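Local atomic coordinates of lectin-related NK cell receptor LY49L1 (Mus musculus, PDB entry 3G8K), a protein that is a natural killer cell surface receptor of the Ly49 family, and probably recognises MHC class I molecules through the C-type lectin-like domain described here. Residues 11-15 and 16-20; 44-47 and 48-52. The protein carries 1 engineered substitution. All blocks are in the same frame, centred on the assembly; numbering follows the deposited sequence.

Contact 1: 11-15 and 16-20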
loop_
_atom_site.group_PDB
_atom_site.type_symbol
_atom_site.label_atom_id
_atom_site.label_comp_id
_atom_site.label_asym_id
_atom_site.label_seq_id
_atom_site.Cartn_x
_atom_site.Cartn_y
_atom_site.Cartn_z
ATOM N N TRP A 11 -3.567 3.240 3.618
ATOM C CA TRP A 11 -4.430 2.127 3.303
ATOM C C TRP A 11 -4.099 1.722 1.901
ATOM O O TRP A 11 -3.385 2.392 1.247
ATOM C CB TRP A 11 -5.925 2.490 3.470
ATOM C CG TRP A 11 -6.536 3.560 2.512
ATOM C CD1 TRP A 11 -7.282 3.330 1.377
ATOM C CD2 TRP A 11 -6.497 5.002 2.676
ATOM N NE1 TRP A 11 -7.712 4.525 0.844
ATOM C CE2 TRP A 11 -7.233 5.564 1.606
ATOM C CE3 TRP A 11 -5.939 5.862 3.646
ATOM C CZ2 TRP A 11 -7.391 6.936 1.454
ATOM C CZ3 TRP A 11 -6.089 7.201 3.498
ATOM C CH2 TRP A 11 -6.812 7.740 2.425
ATOM N N PHE A 12 -4.575 0.587 1.441
ATOM C CA PHE A 12 -4.288 0.281 0.041
ATOM C C PHE A 12 -5.400 -0.463 -0.647
ATOM O O PHE A 12 -6.333 -0.869 0.023
ATOM C CB PHE A 12 -2.853 -0.260 -0.146
ATOM C CG PHE A 12 -2.554 -1.513 0.584
ATOM C CD1 PHE A 12 -3.006 -2.758 0.077
ATOM C CD2 PHE A 12 -1.723 -1.492 1.690
ATOM C CE1 PHE A 12 -2.701 -4.000 0.756
ATOM C CE2 PHE A 12 -1.390 -2.689 2.358
ATOM C CZ PHE A 12 -1.885 -3.974 1.891
ATOM N N CYS A 13 -5.344 -0.507 -1.979
ATOM C CA CYS A 13 -6.413 -1.048 -2.757
ATOM C C CYS A 13 -5.835 -1.945 -3.814
ATOM O O CYS A 13 -4.707 -1.766 -4.249
ATOM C CB CYS A 13 -7.278 0.073 -3.382
ATOM S SG CYS A 13 -7.947 1.280 -2.145
ATOM N N TYR A 14 -6.631 -2.908 -4.221
ATOM C CA TYR A 14 -6.214 -3.839 -5.238
ATOM C C TYR A 14 -7.513 -4.223 -5.969
ATOM O O TYR A 14 -8.366 -4.838 -5.391
ATOM C CB TYR A 14 -5.511 -5.067 -4.641
ATOM C CG TYR A 14 -5.075 -6.118 -5.704
ATOM C CD1 TYR A 14 -4.212 -5.766 -6.758
ATOM C CD2 TYR A 14 -5.501 -7.442 -5.626
ATOM C CE1 TYR A 14 -3.782 -6.670 -7.707
ATOM C CE2 TYR A 14 -5.085 -8.396 -6.596
ATOM C CZ TYR A 14 -4.219 -7.998 -7.635
ATOM O OH TYR A 14 -3.781 -8.956 -8.610
ATOM N N GLY A 15 -7.663 -3.811 -7.234
ATOM C CA GLY A 15 -8.866 -4.199 -7.960
ATOM C C GLY A 15 -10.005 -3.419 -7.370
ATOM O O GLY A 15 -9.927 -2.170 -7.291
ATOM N N ILE A 16 -11.020 -4.146 -6.872
ATOM C CA ILE A 16 -12.269 -3.568 -6.320
ATOM C C ILE A 16 -12.349 -3.515 -4.772
ATOM O O ILE A 16 -13.377 -3.202 -4.240
ATOM C CB ILE A 16 -13.514 -4.301 -7.016
ATOM C CG1 ILE A 16 -14.473 -3.359 -7.765
ATOM C CG2 ILE A 16 -14.176 -5.299 -6.140
ATOM C CD1 ILE A 16 -15.615 -2.789 -6.940
ATOM N N LYS A 17 -11.256 -3.767 -4.058
ATOM C CA LYS A 17 -11.210 -3.912 -2.596
ATOM C C LYS A 17 -10.073 -3.016 -1.982
ATOM O O LYS A 17 -8.926 -3.068 -2.444
ATOM C CB LYS A 17 -10.992 -5.403 -2.156
ATOM C CG LYS A 17 -11.237 -5.658 -0.618
ATOM C CD LYS A 17 -11.298 -7.133 -0.145
ATOM C CE LYS A 17 -11.803 -8.109 -1.208
ATOM N NZ LYS A 17 -11.442 -9.444 -0.706
ATOM N N CYS A 18 -10.378 -2.240 -0.949
ATOM C CA CYS A 18 -9.319 -1.583 -0.131
ATOM C C CYS A 18 -9.075 -2.273 1.223
ATOM O O CYS A 18 -9.854 -3.124 1.581
ATOM C CB CYS A 18 -9.672 -0.138 0.019
ATOM S SG CYS A 18 -9.782 0.634 -1.655
ATOM N N TYR A 19 -8.003 -1.884 1.958
ATOM C CA TYR A 19 -7.462 -2.576 3.110
ATOM C C TYR A 19 -7.043 -1.517 4.086
ATOM O O TYR A 19 -6.247 -0.641 3.753
ATOM C CB TYR A 19 -6.213 -3.360 2.705
ATOM C CG TYR A 19 -6.535 -4.387 1.579
ATOM C CD1 TYR A 19 -6.293 -4.069 0.217
ATOM C CD2 TYR A 19 -7.080 -5.620 1.885
ATOM C CE1 TYR A 19 -6.622 -5.017 -0.846
ATOM C CE2 TYR A 19 -7.393 -6.583 0.815
ATOM C CZ TYR A 19 -7.202 -6.211 -0.508
ATOM O OH TYR A 19 -7.416 -7.142 -1.521
ATOM N N TYR A 20 -7.542 -1.630 5.292
ATOM C CA TYR A 20 -7.354 -0.571 6.370
ATOM C C TYR A 20 -6.789 -1.300 7.595
ATOM O O TYR A 20 -7.042 -2.480 7.751
ATOM C CB TYR A 20 -8.720 0.092 6.681
ATOM C CG TYR A 20 -9.478 0.570 5.436
ATOM C CD1 TYR A 20 -10.393 -0.255 4.785
ATOM C CD2 TYR A 20 -9.257 1.834 4.912
ATOM C CE1 TYR A 20 -11.039 0.188 3.633
ATOM C CE2 TYR A 20 -9.939 2.282 3.799
ATOM C CZ TYR A 20 -10.779 1.440 3.148
ATOM O OH TYR A 20 -11.443 1.935 2.072
HETATM O O HOH W 1 -8.989 -7.445 -4.254
#
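The carbonyl oxygen of Lys17 is gripped twice from the neighbouring strand: Tyr14 N donates to Lys17 O at 2.9 Å, and the CA-H of Cys13 adds a weaker contact, with Cys13 CA 3.2 Å from Lys17 O. Tyr14 O serves both a weak bond from Lys17 N and a water, which donates to Tyr14 O at 2.9 Å and also to Tyr19 OH. Between these partners Gly15 takes a positive phi at the first corner of a type II' turn.

Farther along, Phe12 N reaches Tyr19 O at 3.1 Å, while the return bond from Tyr19 N to Phe12 O is weak. Cys13 and Cys18 form the non-hydrogen-bonded pair in between, and their disulfide, SG to SG 2.0 Å with a torsion of 104° about the sulfur bond, staples the two strands. This two-stranded antiparallel ladder is the N-terminal hairpin found in long-form C-type lectin-like domains. Strand 11-14 also pairs antiparallel with a strand of the second subunit, which carries the sheet across the dimer interface.

On the face away from the disulfide, Phe12 CD1 lies 3.5 Å from Tyr19 CD1, the ring planes inclined at 42°. With CG between the backbone N and the carbonyl carbon (chi1 61°), the Phe12 ring swings toward Tyr19, whose CB sits over one face of the Phe12 ring, toward its rim. The edge of the Tyr19 ring meets Phe12 O and Tyr14 CB, and its hydroxyl is bonded to Glu50 of helix 48-57. At the other end of the hairpin, Trp11 CB touches Tyr20 CD2 at 3.7 Å; Tyr20 CE2 lies over one face of the indole, but the nearly parallel rings are slid apart and barely overlap.

Contact 2: 44-47 and 48-52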
loop_
_atom_site.group_PDB
_atom_site.type_symbol
_atom_site.label_atom_id
_atom_site.label_comp_id
_atom_site.label_asym_id
_atom_site.label_seq_id
_atom_site.Cartn_x
_atom_site.Cartn_y
_atom_site.Cartn_z
ATOM N N LYS A 44 -11.706 -10.634 4.409
ATOM C CA LYS A 44 -11.907 -11.889 3.673
ATOM C C LYS A 44 -11.141 -11.942 2.328
ATOM O O LYS A 44 -11.259 -11.023 1.545
ATOM C CB LYS A 44 -13.391 -12.065 3.385
ATOM C CG LYS A 44 -13.630 -13.319 2.470
ATOM C CD LYS A 44 -15.099 -13.571 2.251
ATOM C CE LYS A 44 -15.726 -12.456 1.408
ATOM N NZ LYS A 44 -15.874 -13.012 -0.007
ATOM N N ILE A 45 -10.467 -13.063 2.044
ATOM C CA ILE A 45 -9.510 -13.154 1.006
ATOM C C ILE A 45 -10.237 -14.059 -0.046
ATOM O O ILE A 45 -10.729 -15.145 0.254
ATOM C CB ILE A 45 -8.118 -13.730 1.454
ATOM C CG1 ILE A 45 -7.489 -12.948 2.621
ATOM C CG2 ILE A 45 -7.046 -13.758 0.243
ATOM C CD1 ILE A 45 -6.061 -13.394 2.931
ATOM N N ASP A 46 -10.339 -13.548 -1.262
ATOM C CA ASP A 46 -11.249 -14.112 -2.251
ATOM C C ASP A 46 -10.645 -15.136 -3.146
ATOM O O ASP A 46 -11.387 -15.958 -3.707
ATOM C CB ASP A 46 -11.823 -12.966 -3.083
ATOM C CG ASP A 46 -12.958 -12.314 -2.398
ATOM O OD1 ASP A 46 -12.947 -11.099 -2.334
ATOM O OD2 ASP A 46 -13.845 -13.045 -1.868
ATOM N N ASN A 47 -9.327 -15.085 -3.321
ATOM C CA ASN A 47 -8.591 -15.958 -4.242
ATOM C C ASN A 47 -7.071 -15.877 -4.080
ATOM O O ASN A 47 -6.561 -15.066 -3.310
ATOM C CB ASN A 47 -9.019 -15.688 -5.701
ATOM C CG ASN A 47 -8.872 -14.249 -6.084
ATOM O OD1 ASN A 47 -7.781 -13.731 -6.076
ATOM N ND2 ASN A 47 -9.953 -13.587 -6.436
ATOM N N GLU A 48 -6.357 -16.762 -4.772
ATOM C CA GLU A 48 -4.901 -16.845 -4.736
ATOM C C GLU A 48 -4.203 -15.578 -5.243
ATOM O O GLU A 48 -3.184 -15.152 -4.635
ATOM C CB GLU A 48 -4.406 -18.078 -5.491
ATOM C CG GLU A 48 -4.718 -19.473 -4.797
ATOM C CD GLU A 48 -6.219 -19.873 -4.858
ATOM O OE1 GLU A 48 -6.597 -20.876 -4.173
ATOM O OE2 GLU A 48 -7.020 -19.230 -5.636
ATOM N N ASP A 49 -4.743 -14.983 -6.313
ATOM C CA ASP A 49 -4.270 -13.680 -6.849
ATOM C C ASP A 49 -4.218 -12.620 -5.769
ATOM O O ASP A 49 -3.231 -11.860 -5.652
ATOM C CB ASP A 49 -5.193 -13.188 -7.983
ATOM C CG ASP A 49 -4.641 -11.968 -8.748
ATOM O OD1 ASP A 49 -3.592 -12.125 -9.428
ATOM O OD2 ASP A 49 -5.270 -10.856 -8.725
ATOM N N GLU A 50 -5.282 -12.577 -4.975
ATOM C CA GLU A 50 -5.425 -11.559 -3.916
ATOM C C GLU A 50 -4.459 -11.782 -2.746
ATOM O O GLU A 50 -3.700 -10.913 -2.386
ATOM C CB GLU A 50 -6.891 -11.451 -3.480
ATOM C CG GLU A 50 -7.093 -10.443 -2.381
ATOM C CD GLU A 50 -8.508 -10.447 -1.876
ATOM O OE1 GLU A 50 -8.854 -9.574 -1.079
ATOM O OE2 GLU A 50 -9.269 -11.319 -2.304
ATOM N N LEU A 51 -4.447 -13.000 -2.229
ATOM C CA LEU A 51 -3.404 -13.473 -1.360
ATOM C C LEU A 51 -1.962 -13.156 -1.814
ATOM O O LEU A 51 -1.155 -12.698 -0.982
ATOM C CB LEU A 51 -3.543 -14.976 -1.086
ATOM C CG LEU A 51 -2.611 -15.477 0.039
ATOM C CD1 LEU A 51 -2.781 -14.849 1.451
ATOM C CD2 LEU A 51 -2.654 -16.935 0.048
ATOM N N LYS A 52 -1.626 -13.437 -3.089
ATOM C CA LYS A 52 -0.285 -13.070 -3.647
ATOM C C LYS A 52 0.048 -11.614 -3.464
ATOM O O LYS A 52 1.124 -11.261 -2.924
ATOM C CB LYS A 52 -0.193 -13.453 -5.110
ATOM C CG LYS A 52 0.105 -14.933 -5.310
ATOM C CD LYS A 52 -0.274 -15.352 -6.776
ATOM C CE LYS A 52 0.347 -16.726 -7.156
ATOM N NZ LYS A 52 -0.113 -17.767 -6.175
HETATM O O HOH W 2 -7.733 -11.104 -7.153
#
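Glu50 reaches back from the first turn of its helix, running along the preceding loop. Glu50 CB lies 3.6 Å from Asn47 OD1 and equally close to the Asn47 carbonyl oxygen. With CG anti to the backbone N (chi1 179°) and the chain extended beyond it, Glu50 CD arrives 3.7 Å from Asp46 N. Glu50 OE2 then accepts from Asp46 N at 2.7 Å, the donor standing above the carboxylate plane, 44° out of it. Glu50 OE1 takes a hydrogen bond with Tyr19 OH and a salt bridge from Lys17 NZ, which also bridges to Asp46 OD1 and probably eases the like charges where Asp46 OD1 approaches Glu50 OE2 to 3.7 Å. Asp46 OD2 uses its syn lone pair for the salt bridge from Lys44 NZ, which also donates to the carbonyl oxygen of Pro83.

Asn47 is the N-cap: its OD1 receives Glu50 N at 3.0 Å, and a water donates both to that oxygen and to Asp49 OD2, which also pairs with Tyr14 OH. The backbone takes over with Leu51 N to Asn47 O at 3.1 Å, the first turn of regular helix bonding.

On the apolar side Ile45 CD1 meets Leu51 CD1 at 3.9 Å, beside Leu86. The loop 44-47 runs from strand 41-42 into the start of helix 48-57, with Lys44 and Ile45 packed on Trp78 of strand 75-78.

Overall arrangement
The two contacts follow each other along the chain, their centres about 12 Å apart, and meet through polar side chains of the hairpin. Lys17, which closes the turn of contact 1, is the main bridge: its NZ lies 2.6 Å from Glu50 OE1 in a salt bridge and 2.8 Å from Lys44 O, tying the hairpin to both the loop and the helix of contact 2. A probable hydrogen bond joins Tyr14 OH to Asp49 OD2, with the very short separation of 2.4 Å. Phe53, one turn beyond Asp49 on the helix, meets the rings of both Phe12 and Tyr14, adding an apolar link. Lys9 of the second subunit approaches Tyr14 and Asp49, bringing both contacts to the dimer interface.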